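Local coordinates for vacuolar protein sorting 29 (Cryptosporidium parvum, PDB 2A22), which probably serves as the phosphoesterase-fold VPS29 subunit of a retromer complex that retrieves cargo proteins from endosomes to the Golgi, at residues L153-K158 / V194-Y199; L162-G167 / M185-Q190; I116-G121 / I144-H149. All blocks are in the same frame, centred on the assembly; numbering follows the deposited sequence.

Overall arrangement
The three contacts follow one polypeptide from within a single sheet to the space between two. Interaction 3 is the buried hydrogen-bonded one, pairing neighbouring parallel strands and carrying the histidines of a possible metal site at their ends. Interactions 1 and 2 instead join that sheet to the other sheet of the sandwich, mainly through apolar side chains. Interaction 2 is fully buried and rich in methionine, whereas interaction 1, whose chain loop encloses it, with centres about 5 Å apart, lies near the surface and uses branched aliphatic tips. Strand 161-165 ties them together, bonding to strand 154-158 of interaction 1 and to strand 144-147 of interaction 3.

Interaction 1: L153-K158 / V194-Y199; sequences LRVFEK and VVLYVY
Next to V155, which meets L196 across the contact, a short backbone pair stays inside its own sheet: F156 O lies 2.7 Å from F163 N, probably a hydrogen bond to the adjacent strand 161-165. Polar pairing of this kind builds each sheet of the alpha-beta-beta-alpha sandwich; what joins the two sheets at this point is apolar. Strand 154-158 is an edge strand of one sheet, and strand 193-202 belongs to the other. Their touching parts run nearly antiparallel, 164° apart, yet the nearest alpha carbons, L153 CA and V198 CA, remain 8.6 Å apart, a gap spanned entirely by side chains.

L153 and V198 meet tip to tip. With its CG swung to the far side of the backbone N (chi1 -169°), L153 brings both branches down around one methyl: CD1 stands 3.7 Å from V198 CG1, while L153 CD2 is 3.8 Å from that same V198 CG1. The other methyl of V198 serves a different neighbour, for V198 CG2 slides past V155 CG2 at 3.8 Å. Alternation puts R154 on the opposite side of its strand, where its NH2 donates to D128 O and one guanidinium face is met by the ring atom F156 CE2. L196, backed by M187 and L164, links this edge to the buried middle of the sandwich. The tightest fit is there: V155 CG2 presses on L196 CD2 at 3.5 Å, with V155 CG1 3.9 Å from that L196 methyl.

Interaction 2: L162-G167 / M185-Q190; sequences LFLNPG and MLMALQ
The hydrophobic core between the two sheets of the phosphoesterase sandwich is filled here by M185 and M187 of strand 183-190, which reach down to L162 and L164 on strand 161-165 and P166 just after it. The strands approach no closer than 9.8 Å between axes and are inclined at 149°, so long side chains must cover the distance. M185 does so almost fully stretched (chi2 171°, chi3 176°), laying SD 4.1 Å from L164 CB and carrying its methyl onward, where CE rests 3.3 Å from N165 O. M187 bends at its sulfur instead, and its CE points at L162 CD2, tip to tip, though that methyl is also modelled too near L164 CD1, so neither contact can be relied on in detail.

At the end of the strand an Asx turn redirects the chain: N165 OD1 accepts from G167 N at 2.8 Å, the N-H pointing at it with an angle of 154°. Within the turn, P166 O bonds to S183 OG. Across the two segments the chemistry is mostly that of thioether and aliphatic groups, with no hydrogen bond between them, which implies cohesion by shape and exclusion of water.

Interaction 3: I116-G121 / I144-H149; sequences IGLMHG and ILVTGH
I116-L118 and I144-V146 pair in the two parallel strands of a beta-alpha-beta unit, connected through helix 130-140. The strands share a ladder of alternating bonds, while backbone groups turned outward are met by neighbouring strands: I116 and L118 pair with V109 and V107, L145 with L162 and L164. I144 O receives G117 N at 2.7 Å; G117 O then takes V146 N, also at 2.7 Å, and V146 O takes M119 N at 3.0 Å. Where the strands give way to loops, H120 O accepts G148 N at 2.8 Å, but the donor sits 51° above the carbonyl plane.

Side chains divide by face. I116, L118, I144 and V146 lie on one, with I116 CG2 3.8 Å from V146 CG2; on the other, facing helix 130-140, M119 CG and T147 CG2 run alongside each other at 3.6 Å.

The two loops bring together H120 and H149, which with D87 form a possible vacant metal site, consistent with the metallophosphoesterase family. T62 O holds H120 ND1 and D33 OD2 accepts H149 N, while D87 OD1 makes only weak bonds to both imidazoles. The rings stand at 80° to each other. H149 CB lies over a face of the H120 ring, and H120 NE2 comes in the plane of the H149 ring to hydrogen-bond with H149 ND1 at 2.9 Å.

Interaction 1: L153-K158 / V194-Y199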
ATOM      1  N   LEU A 153      10.617   0.883  -1.277  1.00 21.22           N
ATOM      2  CA  LEU A 153      10.011  -0.340  -1.765  1.00 23.77           C
ATOM      3  C   LEU A 153      10.690  -1.534  -1.099  1.00 25.27           C
ATOM      4  O   LEU A 153      11.925  -1.646  -1.107  1.00 27.14           O
ATOM      5  CB  LEU A 153      10.180  -0.403  -3.278  1.00 22.25           C
ATOM      6  CG  LEU A 153       9.469  -1.422  -4.170  1.00 23.65           C
ATOM      7  CD1 LEU A 153       7.947  -1.418  -3.980  1.00 19.04           C
ATOM      8  CD2 LEU A 153       9.873  -1.125  -5.624  1.00 23.57           C
ATOM      9  N   ARG A 154       9.894  -2.397  -0.477  1.00 22.86           N
ATOM     10  CA  ARG A 154      10.473  -3.531   0.226  1.00 22.96           C
ATOM     11  C   ARG A 154       9.516  -4.697   0.456  1.00 22.25           C
ATOM     12  O   ARG A 154       8.330  -4.508   0.740  1.00 17.57           O
ATOM     13  CB  ARG A 154      11.041  -3.110   1.576  1.00 26.43           C
ATOM     14  CG  ARG A 154      11.928  -4.195   2.197  1.00 31.74           C
ATOM     15  CD  ARG A 154      12.652  -3.699   3.434  1.00 41.22           C
ATOM     16  NE  ARG A 154      11.747  -3.181   4.460  1.00 45.16           N
ATOM     17  CZ  ARG A 154      12.145  -2.681   5.630  1.00 48.13           C
ATOM     18  NH1 ARG A 154      13.432  -2.625   5.943  1.00 51.06           N
ATOM     19  NH2 ARG A 154      11.253  -2.225   6.489  1.00 51.33           N
ATOM     20  N   VAL A 155      10.076  -5.896   0.349  1.00 21.63           N
ATOM     21  CA  VAL A 155       9.406  -7.141   0.685  1.00 21.44           C
ATOM     22  C   VAL A 155      10.366  -7.909   1.573  1.00 23.62           C
ATOM     23  O   VAL A 155      11.507  -8.159   1.172  1.00 21.48           O
ATOM     24  CB  VAL A 155       9.252  -8.036  -0.550  1.00 22.48           C
ATOM     25  CG1 VAL A 155       8.614  -9.398  -0.171  1.00 15.63           C
ATOM     26  CG2 VAL A 155       8.506  -7.322  -1.638  1.00 22.82           C
ATOM     27  N   PHE A 156       9.925  -8.303   2.761  1.00 22.25           N
ATOM     28  CA  PHE A 156      10.697  -9.308   3.462  1.00 25.45           C
ATOM     29  C   PHE A 156       9.846 -10.108   4.415  1.00 26.64           C
ATOM     30  O   PHE A 156       8.816  -9.616   4.918  1.00 25.86           O
ATOM     31  CB  PHE A 156      11.913  -8.705   4.187  1.00 28.40           C
ATOM     32  CG  PHE A 156      11.573  -7.964   5.432  1.00 27.82           C
ATOM     33  CD1 PHE A 156      11.599  -8.607   6.661  1.00 28.66           C
ATOM     34  CD2 PHE A 156      11.253  -6.608   5.381  1.00 33.34           C
ATOM     35  CE1 PHE A 156      11.280  -7.930   7.831  1.00 30.94           C
ATOM     36  CE2 PHE A 156      10.952  -5.897   6.553  1.00 37.71           C
ATOM     37  CZ  PHE A 156      10.953  -6.576   7.787  1.00 35.93           C
ATOM     38  N   GLU A 157      10.302 -11.339   4.646  1.00 25.71           N
ATOM     39  CA  GLU A 157       9.676 -12.254   5.569  1.00 27.44           C
ATOM     40  C   GLU A 157      10.551 -12.373   6.807  1.00 27.80           C
ATOM     41  O   GLU A 157      11.767 -12.341   6.716  1.00 27.07           O
ATOM     42  CB  GLU A 157       9.432 -13.614   4.887  1.00 26.92           C
ATOM     43  CG  GLU A 157       8.861 -14.720   5.796  1.00 28.67           C
ATOM     44  CD  GLU A 157       9.959 -15.526   6.489  1.00 30.79           C
ATOM     45  OE1 GLU A 157      11.021 -15.729   5.855  1.00 36.43           O
ATOM     46  OE2 GLU A 157       9.774 -15.938   7.659  1.00 29.98           O
ATOM     47  N   LYS A 158       9.916 -12.485   7.963  1.00 29.19           N
ATOM     48  CA  LYS A 158      10.629 -12.711   9.217  1.00 32.13           C
ATOM     49  C   LYS A 158       9.705 -13.502  10.133  1.00 31.00           C
ATOM     50  O   LYS A 158       8.577 -13.069  10.398  1.00 30.37           O
ATOM     51  CB  LYS A 158      11.025 -11.395   9.880  1.00 33.65           C
ATOM     52  CG  LYS A 158      11.885 -11.594  11.138  1.00 36.89           C
ATOM     53  CD  LYS A 158      12.457 -10.263  11.668  1.00 37.68           C
ATOM     54  CE  LYS A 158      13.232 -10.462  12.985  1.00 43.25           C
ATOM     55  NZ  LYS A 158      14.055 -11.735  13.011  1.00 45.89           N
ATOM     56  N   VAL A 194       0.594 -16.968  -1.611  1.00 19.21           N
ATOM     57  CA  VAL A 194       0.783 -15.566  -1.905  1.00 18.23           C
ATOM     58  C   VAL A 194       1.741 -15.482  -3.088  1.00 17.55           C
ATOM     59  O   VAL A 194       2.851 -16.002  -3.012  1.00 16.38           O
ATOM     60  CB  VAL A 194       1.455 -14.886  -0.731  1.00 17.92           C
ATOM     61  CG1 VAL A 194       1.583 -13.371  -1.007  1.00 18.05           C
ATOM     62  CG2 VAL A 194       0.676 -15.213   0.563  1.00 12.12           C
ATOM     63  N   VAL A 195       1.296 -14.849  -4.167  1.00 15.42           N
ATOM     64  CA  VAL A 195       2.174 -14.473  -5.248  1.00 15.65           C
ATOM     65  C   VAL A 195       2.159 -12.953  -5.338  1.00 14.95           C
ATOM     66  O   VAL A 195       1.116 -12.330  -5.633  1.00 16.04           O
ATOM     67  CB  VAL A 195       1.756 -15.059  -6.624  1.00 16.11           C
ATOM     68  CG1 VAL A 195       2.797 -14.636  -7.699  1.00 14.89           C
ATOM     69  CG2 VAL A 195       1.642 -16.588  -6.559  1.00 15.07           C
ATOM     70  N   LEU A 196       3.318 -12.364  -5.080  1.00 14.74           N
ATOM     71  CA  LEU A 196       3.436 -10.928  -4.981  1.00 14.55           C
ATOM     72  C   LEU A 196       4.141 -10.370  -6.208  1.00 16.59           C
ATOM     73  O   LEU A 196       5.290 -10.721  -6.461  1.00 15.53           O
ATOM     74  CB  LEU A 196       4.281 -10.562  -3.768  1.00 13.36           C
ATOM     75  CG  LEU A 196       4.408  -9.057  -3.510  1.00 17.68           C
ATOM     76  CD1 LEU A 196       3.040  -8.454  -3.080  1.00 12.76           C
ATOM     77  CD2 LEU A 196       5.451  -8.804  -2.436  1.00 15.28           C
ATOM     78  N   TYR A 197       3.472  -9.465  -6.923  1.00 14.93           N
ATOM     79  CA  TYR A 197       4.105  -8.706  -8.001  1.00 14.71           C
ATOM     80  C   TYR A 197       4.440  -7.274  -7.592  1.00 16.23           C
ATOM     81  O   TYR A 197       3.574  -6.510  -7.180  1.00 15.90           O
ATOM     82  CB  TYR A 197       3.192  -8.710  -9.208  1.00 15.27           C
ATOM     83  CG  TYR A 197       2.928 -10.109  -9.709  1.00 16.88           C
ATOM     84  CD1 TYR A 197       3.899 -10.794 -10.464  1.00 18.58           C
ATOM     85  CD2 TYR A 197       1.720 -10.764  -9.425  1.00 17.69           C
ATOM     86  CE1 TYR A 197       3.669 -12.115 -10.935  1.00 17.93           C
ATOM     87  CE2 TYR A 197       1.475 -12.069  -9.905  1.00 20.17           C
ATOM     88  CZ  TYR A 197       2.456 -12.738 -10.659  1.00 18.53           C
ATOM     89  OH  TYR A 197       2.233 -14.036 -11.129  1.00 19.17           O
ATOM     90  N   VAL A 198       5.717  -6.933  -7.694  1.00 16.19           N
ATOM     91  CA  VAL A 198       6.208  -5.641  -7.304  1.00 16.92           C
ATOM     92  C   VAL A 198       6.534  -4.826  -8.558  1.00 16.77           C
ATOM     93  O   VAL A 198       7.414  -5.206  -9.346  1.00 16.39           O
ATOM     94  CB  VAL A 198       7.471  -5.806  -6.422  1.00 17.12           C
ATOM     95  CG1 VAL A 198       8.101  -4.442  -6.086  1.00 14.77           C
ATOM     96  CG2 VAL A 198       7.120  -6.581  -5.131  1.00 16.20           C
ATOM     97  N   TYR A 199       5.833  -3.710  -8.743  1.00 15.62           N
ATOM     98  CA  TYR A 199       6.040  -2.863  -9.954  1.00 15.27           C
ATOM     99  C   TYR A 199       6.858  -1.617  -9.611  1.00 15.22           C
ATOM    100  O   TYR A 199       6.612  -0.994  -8.599  1.00 16.77           O
ATOM    101  CB  TYR A 199       4.706  -2.446 -10.586  1.00 14.07           C
ATOM    102  CG  TYR A 199       3.957  -3.638 -11.140  1.00 18.35           C
ATOM    103  CD1 TYR A 199       4.084  -3.996 -12.466  1.00 16.78           C
ATOM    104  CD2 TYR A 199       3.172  -4.437 -10.313  1.00 16.91           C
ATOM    105  CE1 TYR A 199       3.420  -5.122 -12.976  1.00 24.07           C
ATOM    106  CE2 TYR A 199       2.497  -5.537 -10.811  1.00 19.04           C
ATOM    107  CZ  TYR A 199       2.651  -5.886 -12.137  1.00 20.92           C
ATOM    108  OH  TYR A 199       2.013  -6.987 -12.615  1.00 20.64           O
TER

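Interaction 2: L162-G167 / M185-Q190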
ATOM      1  N   LEU A 162       4.984 -11.515   6.848  1.00 22.37           N
ATOM      2  CA  LEU A 162       5.423 -10.827   5.647  1.00 21.35           C
ATOM      3  C   LEU A 162       5.279  -9.310   5.808  1.00 21.32           C
ATOM      4  O   LEU A 162       4.221  -8.832   6.235  1.00 22.81           O
ATOM      5  CB  LEU A 162       4.649 -11.361   4.447  1.00 21.32           C
ATOM      6  CG  LEU A 162       5.011 -10.935   3.021  1.00 25.13           C
ATOM      7  CD1 LEU A 162       6.447 -11.355   2.630  1.00 23.87           C
ATOM      8  CD2 LEU A 162       3.998 -11.506   2.032  1.00 22.12           C
ATOM      9  N   PHE A 163       6.357  -8.574   5.509  1.00 19.65           N
ATOM     10  CA  PHE A 163       6.422  -7.102   5.663  1.00 17.69           C
ATOM     11  C   PHE A 163       6.619  -6.421   4.318  1.00 17.17           C
ATOM     12  O   PHE A 163       7.632  -6.649   3.641  1.00 19.25           O
ATOM     13  CB  PHE A 163       7.553  -6.710   6.617  1.00 19.41           C
ATOM     14  CG  PHE A 163       7.403  -7.306   7.985  1.00 22.68           C
ATOM     15  CD1 PHE A 163       6.742  -6.605   8.997  1.00 26.20           C
ATOM     16  CD2 PHE A 163       7.860  -8.592   8.248  1.00 22.59           C
ATOM     17  CE1 PHE A 163       6.559  -7.176  10.273  1.00 26.78           C
ATOM     18  CE2 PHE A 163       7.684  -9.170   9.514  1.00 28.59           C
ATOM     19  CZ  PHE A 163       7.028  -8.454  10.525  1.00 23.61           C
ATOM     20  N   LEU A 164       5.628  -5.628   3.910  1.00 16.20           N
ATOM     21  CA  LEU A 164       5.615  -5.020   2.572  1.00 13.78           C
ATOM     22  C   LEU A 164       5.544  -3.499   2.692  1.00 15.53           C
ATOM     23  O   LEU A 164       4.857  -2.969   3.583  1.00 15.02           O
ATOM     24  CB  LEU A 164       4.413  -5.543   1.778  1.00 14.44           C
ATOM     25  CG  LEU A 164       4.239  -7.090   1.780  1.00 15.89           C
ATOM     26  CD1 LEU A 164       2.958  -7.517   1.151  1.00  9.87           C
ATOM     27  CD2 LEU A 164       5.396  -7.747   1.036  1.00  8.68           C
ATOM     28  N   ASN A 165       6.252  -2.808   1.806  1.00 11.49           N
ATOM     29  CA  ASN A 165       6.138  -1.354   1.670  1.00 15.53           C
ATOM     30  C   ASN A 165       6.097  -1.123   0.181  1.00 14.05           C
ATOM     31  O   ASN A 165       7.065  -1.433  -0.493  1.00 16.68           O
ATOM     32  CB  ASN A 165       7.341  -0.628   2.311  1.00 14.78           C
ATOM     33  CG  ASN A 165       7.257   0.903   2.231  1.00 16.59           C
ATOM     34  OD1 ASN A 165       6.682   1.473   1.293  1.00 19.19           O
ATOM     35  ND2 ASN A 165       7.876   1.580   3.220  1.00 14.75           N
ATOM     36  N   PRO A 166       4.949  -0.653  -0.334  1.00 12.74           N
ATOM     37  CA  PRO A 166       4.752  -0.518  -1.762  1.00 14.25           C
ATOM     38  C   PRO A 166       5.493   0.676  -2.359  1.00 16.49           C
ATOM     39  O   PRO A 166       5.489   0.837  -3.581  1.00 16.55           O
ATOM     40  CB  PRO A 166       3.233  -0.344  -1.877  1.00 14.58           C
ATOM     41  CG  PRO A 166       2.853   0.353  -0.656  1.00 14.24           C
ATOM     42  CD  PRO A 166       3.737  -0.256   0.412  1.00 12.51           C
ATOM     43  N   GLY A 167       6.171   1.465  -1.509  1.00 16.59           N
ATOM     44  CA  GLY A 167       6.896   2.646  -1.950  1.00 15.10           C
ATOM     45  C   GLY A 167       5.960   3.783  -2.304  1.00 16.57           C
ATOM     46  O   GLY A 167       4.756   3.763  -1.938  1.00 15.97           O
ATOM     47  N   MET A 185       2.430  -2.533  -5.579  1.00 15.90           N
ATOM     48  CA  MET A 185       2.400  -3.991  -5.572  1.00 15.00           C
ATOM     49  C   MET A 185       1.008  -4.519  -5.881  1.00 15.20           C
ATOM     50  O   MET A 185      -0.010  -3.915  -5.520  1.00 14.00           O
ATOM     51  CB  MET A 185       2.837  -4.528  -4.216  1.00 13.36           C
ATOM     52  CG  MET A 185       4.267  -4.188  -3.874  1.00 15.07           C
ATOM     53  SD  MET A 185       4.580  -4.630  -2.185  1.00 15.30           S
ATOM     54  CE  MET A 185       6.324  -4.245  -2.112  1.00 12.22           C
ATOM     55  N   LEU A 186       0.969  -5.653  -6.558  1.00 16.88           N
ATOM     56  CA  LEU A 186      -0.279  -6.382  -6.706  1.00 17.16           C
ATOM     57  C   LEU A 186      -0.029  -7.756  -6.119  1.00 16.58           C
ATOM     58  O   LEU A 186       0.926  -8.423  -6.500  1.00 18.44           O
ATOM     59  CB  LEU A 186      -0.731  -6.416  -8.164  1.00 14.68           C
ATOM     60  CG  LEU A 186      -1.380  -5.128  -8.707  1.00 17.06           C
ATOM     61  CD1 LEU A 186      -1.392  -5.105 -10.235  1.00 14.99           C
ATOM     62  CD2 LEU A 186      -2.809  -5.015  -8.195  1.00 14.68           C
ATOM     63  N   MET A 187      -0.846  -8.141  -5.136  1.00 17.41           N
ATOM     64  CA  MET A 187      -0.625  -9.360  -4.352  1.00 16.61           C
ATOM     65  C   MET A 187      -1.782 -10.328  -4.605  1.00 18.19           C
ATOM     66  O   MET A 187      -2.946 -10.031  -4.245  1.00 18.58           O
ATOM     67  CB  MET A 187      -0.542  -9.007  -2.843  1.00 18.24           C
ATOM     68  CG  MET A 187      -0.294 -10.213  -1.900  1.00 17.02           C
ATOM     69  SD  MET A 187      -0.045  -9.731  -0.185  1.00 20.11           S
ATOM     70  CE  MET A 187       1.693  -9.931  -0.071  1.00 35.88           C
ATOM     71  N   ALA A 188      -1.489 -11.470  -5.226  1.00 16.50           N
ATOM     72  CA  ALA A 188      -2.528 -12.479  -5.463  1.00 14.65           C
ATOM     73  C   ALA A 188      -2.535 -13.431  -4.277  1.00 17.70           C
ATOM     74  O   ALA A 188      -1.503 -14.029  -3.938  1.00 15.86           O
ATOM     75  CB  ALA A 188      -2.278 -13.259  -6.743  1.00 14.42           C
ATOM     76  N   LEU A 189      -3.703 -13.562  -3.660  1.00 14.22           N
ATOM     77  CA  LEU A 189      -3.891 -14.514  -2.600  1.00 16.64           C
ATOM     78  C   LEU A 189      -4.822 -15.630  -3.061  1.00 16.48           C
ATOM     79  O   LEU A 189      -5.946 -15.377  -3.544  1.00 17.22           O
ATOM     80  CB  LEU A 189      -4.440 -13.805  -1.358  1.00 18.87           C
ATOM     81  CG  LEU A 189      -3.595 -12.656  -0.778  1.00 19.43           C
ATOM     82  CD1 LEU A 189      -4.416 -11.894   0.257  1.00 21.93           C
ATOM     83  CD2 LEU A 189      -2.303 -13.156  -0.152  1.00 20.84           C
ATOM     84  N   GLN A 190      -4.351 -16.863  -2.941  1.00 14.49           N
ATOM     85  CA  GLN A 190      -5.165 -18.001  -3.341  1.00 19.24           C
ATOM     86  C   GLN A 190      -4.949 -19.121  -2.353  1.00 18.26           C
ATOM     87  O   GLN A 190      -3.857 -19.681  -2.284  1.00 20.18           O
ATOM     88  CB  GLN A 190      -4.840 -18.461  -4.779  1.00 15.57           C
ATOM     89  CG  GLN A 190      -5.113 -17.388  -5.802  1.00 19.81           C
ATOM     90  CD  GLN A 190      -4.807 -17.801  -7.250  1.00 24.18           C
ATOM     91  OE1 GLN A 190      -4.213 -18.848  -7.513  1.00 23.76           O
ATOM     92  NE2 GLN A 190      -5.172 -16.924  -8.195  1.00 31.71           N
TER

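Interaction 3: I116-G121 / I144-H149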
ATOM      1  N   ILE A 116      -4.405  -9.019   7.401  1.00 22.41           N
ATOM      2  CA  ILE A 116      -3.471  -8.037   6.885  1.00 22.10           C
ATOM      3  C   ILE A 116      -3.549  -6.720   7.663  1.00 21.78           C
ATOM      4  O   ILE A 116      -4.621  -6.089   7.747  1.00 23.87           O
ATOM      5  CB  ILE A 116      -3.671  -7.840   5.365  1.00 22.91           C
ATOM      6  CG1 ILE A 116      -3.813  -9.228   4.700  1.00 23.71           C
ATOM      7  CG2 ILE A 116      -2.528  -6.982   4.780  1.00 20.73           C
ATOM      8  CD1 ILE A 116      -3.748  -9.258   3.169  1.00 24.32           C
ATOM      9  N   GLY A 117      -2.407  -6.308   8.216  1.00 20.62           N
ATOM     10  CA  GLY A 117      -2.305  -5.029   8.917  1.00 18.23           C
ATOM     11  C   GLY A 117      -1.868  -3.941   7.949  1.00 18.74           C
ATOM     12  O   GLY A 117      -1.016  -4.183   7.086  1.00 19.35           O
ATOM     13  N   LEU A 118      -2.459  -2.757   8.095  1.00 16.79           N
ATOM     14  CA  LEU A 118      -2.208  -1.594   7.231  1.00 16.81           C
ATOM     15  C   LEU A 118      -2.050  -0.325   8.087  1.00 19.54           C
ATOM     16  O   LEU A 118      -2.929  -0.010   8.898  1.00 18.94           O
ATOM     17  CB  LEU A 118      -3.374  -1.389   6.272  1.00 15.97           C
ATOM     18  CG  LEU A 118      -3.301  -0.139   5.377  1.00 12.40           C
ATOM     19  CD1 LEU A 118      -2.210  -0.336   4.322  1.00 11.25           C
ATOM     20  CD2 LEU A 118      -4.682   0.068   4.734  1.00 11.26           C
ATOM     21  N   MET A 119      -0.919   0.364   7.942  1.00 18.64           N
ATOM     22  CA  MET A 119      -0.693   1.597   8.670  1.00 24.70           C
ATOM     23  C   MET A 119       0.334   2.447   7.924  1.00 22.42           C
ATOM     24  O   MET A 119       1.124   1.913   7.184  1.00 19.42           O
ATOM     25  CB  MET A 119      -0.255   1.310  10.115  1.00 22.76           C
ATOM     26  CG  MET A 119       1.028   0.491  10.255  1.00 27.73           C
ATOM     27  SD  MET A 119       1.657   0.411  11.973  1.00 38.52           S
ATOM     28  CE  MET A 119       0.717   1.755  12.704  1.00 25.12           C
ATOM     29  N   HIS A 120       0.316   3.765   8.116  1.00 21.58           N
ATOM     30  CA  HIS A 120       1.211   4.622   7.363  1.00 21.53           C
ATOM     31  C   HIS A 120       2.710   4.340   7.602  1.00 22.31           C
ATOM     32  O   HIS A 120       3.501   4.347   6.654  1.00 21.85           O
ATOM     33  CB  HIS A 120       0.871   6.120   7.529  1.00 22.43           C
ATOM     34  CG  HIS A 120       1.760   7.006   6.717  1.00 21.42           C
ATOM     35  ND1 HIS A 120       1.758   6.988   5.336  1.00 18.80           N
ATOM     36  CD2 HIS A 120       2.737   7.868   7.085  1.00 20.08           C
ATOM     37  CE1 HIS A 120       2.684   7.821   4.889  1.00 23.84           C
ATOM     38  NE2 HIS A 120       3.295   8.364   5.930  1.00 20.70           N
ATOM     39  N   GLY A 121       3.099   4.091   8.848  1.00 20.02           N
ATOM     40  CA  GLY A 121       4.487   3.723   9.133  1.00 21.71           C
ATOM     41  C   GLY A 121       5.327   4.742   9.882  1.00 25.77           C
ATOM     42  O   GLY A 121       6.404   4.420  10.396  1.00 24.90           O
ATOM     43  N   ILE A 144       0.385 -10.446   7.605  1.00 20.47           N
ATOM     44  CA  ILE A 144       1.095  -9.596   6.649  1.00 18.60           C
ATOM     45  C   ILE A 144       0.910  -8.160   7.109  1.00 18.92           C
ATOM     46  O   ILE A 144      -0.213  -7.722   7.423  1.00 21.52           O
ATOM     47  CB  ILE A 144       0.561  -9.762   5.187  1.00 19.29           C
ATOM     48  CG1 ILE A 144       0.627 -11.232   4.722  1.00 17.30           C
ATOM     49  CG2 ILE A 144       1.319  -8.815   4.216  1.00 16.05           C
ATOM     50  CD1 ILE A 144      -0.133 -11.538   3.395  1.00 16.95           C
ATOM     51  N   LEU A 145       2.011  -7.435   7.190  1.00 18.43           N
ATOM     52  CA  LEU A 145       1.942  -6.022   7.554  1.00 17.43           C
ATOM     53  C   LEU A 145       2.346  -5.112   6.387  1.00 18.18           C
ATOM     54  O   LEU A 145       3.453  -5.232   5.834  1.00 14.28           O
ATOM     55  CB  LEU A 145       2.817  -5.738   8.774  1.00 16.66           C
ATOM     56  CG  LEU A 145       2.880  -4.285   9.250  1.00 16.69           C
ATOM     57  CD1 LEU A 145       1.507  -3.797   9.816  1.00 11.48           C
ATOM     58  CD2 LEU A 145       3.970  -4.105  10.311  1.00 15.14           C
ATOM     59  N   VAL A 146       1.453  -4.174   6.055  1.00 18.74           N
ATOM     60  CA  VAL A 146       1.694  -3.209   4.975  1.00 17.31           C
ATOM     61  C   VAL A 146       1.847  -1.772   5.519  1.00 18.73           C
ATOM     62  O   VAL A 146       0.915  -1.202   6.109  1.00 17.94           O
ATOM     63  CB  VAL A 146       0.552  -3.271   3.940  1.00 18.55           C
ATOM     64  CG1 VAL A 146       0.888  -2.392   2.693  1.00 14.19           C
ATOM     65  CG2 VAL A 146       0.282  -4.743   3.533  1.00 15.13           C
ATOM     66  N   THR A 147       3.021  -1.192   5.312  1.00 18.05           N
ATOM     67  CA  THR A 147       3.293   0.169   5.773  1.00 17.48           C
ATOM     68  C   THR A 147       3.958   0.970   4.641  1.00 19.61           C
ATOM     69  O   THR A 147       4.463   0.386   3.667  1.00 18.11           O
ATOM     70  CB  THR A 147       4.222   0.166   7.011  1.00 18.92           C
ATOM     71  OG1 THR A 147       5.511  -0.336   6.629  1.00 14.69           O
ATOM     72  CG2 THR A 147       3.645  -0.726   8.131  1.00 14.92           C
ATOM     73  N   GLY A 148       3.950   2.300   4.761  1.00 19.73           N
ATOM     74  CA  GLY A 148       4.594   3.168   3.771  1.00 18.43           C
ATOM     75  C   GLY A 148       5.557   4.150   4.413  1.00 20.24           C
ATOM     76  O   GLY A 148       6.519   3.761   5.101  1.00 19.60           O
ATOM     77  N   HIS A 149       5.291   5.427   4.165  1.00 19.00           N
ATOM     78  CA  HIS A 149       5.998   6.557   4.761  1.00 19.15           C
ATOM     79  C   HIS A 149       7.413   6.848   4.255  1.00 19.13           C
ATOM     80  O   HIS A 149       7.751   7.989   3.963  1.00 19.70           O
ATOM     81  CB  HIS A 149       5.972   6.522   6.311  1.00 20.26           C
ATOM     82  CG  HIS A 149       6.595   7.734   6.920  1.00 19.33           C
ATOM     83  ND1 HIS A 149       6.013   8.984   6.834  1.00 24.19           N
ATOM     84  CD2 HIS A 149       7.792   7.914   7.531  1.00 22.27           C
ATOM     85  CE1 HIS A 149       6.805   9.876   7.402  1.00 23.70           C
ATOM     86  NE2 HIS A 149       7.888   9.253   7.836  1.00 26.57           N
TER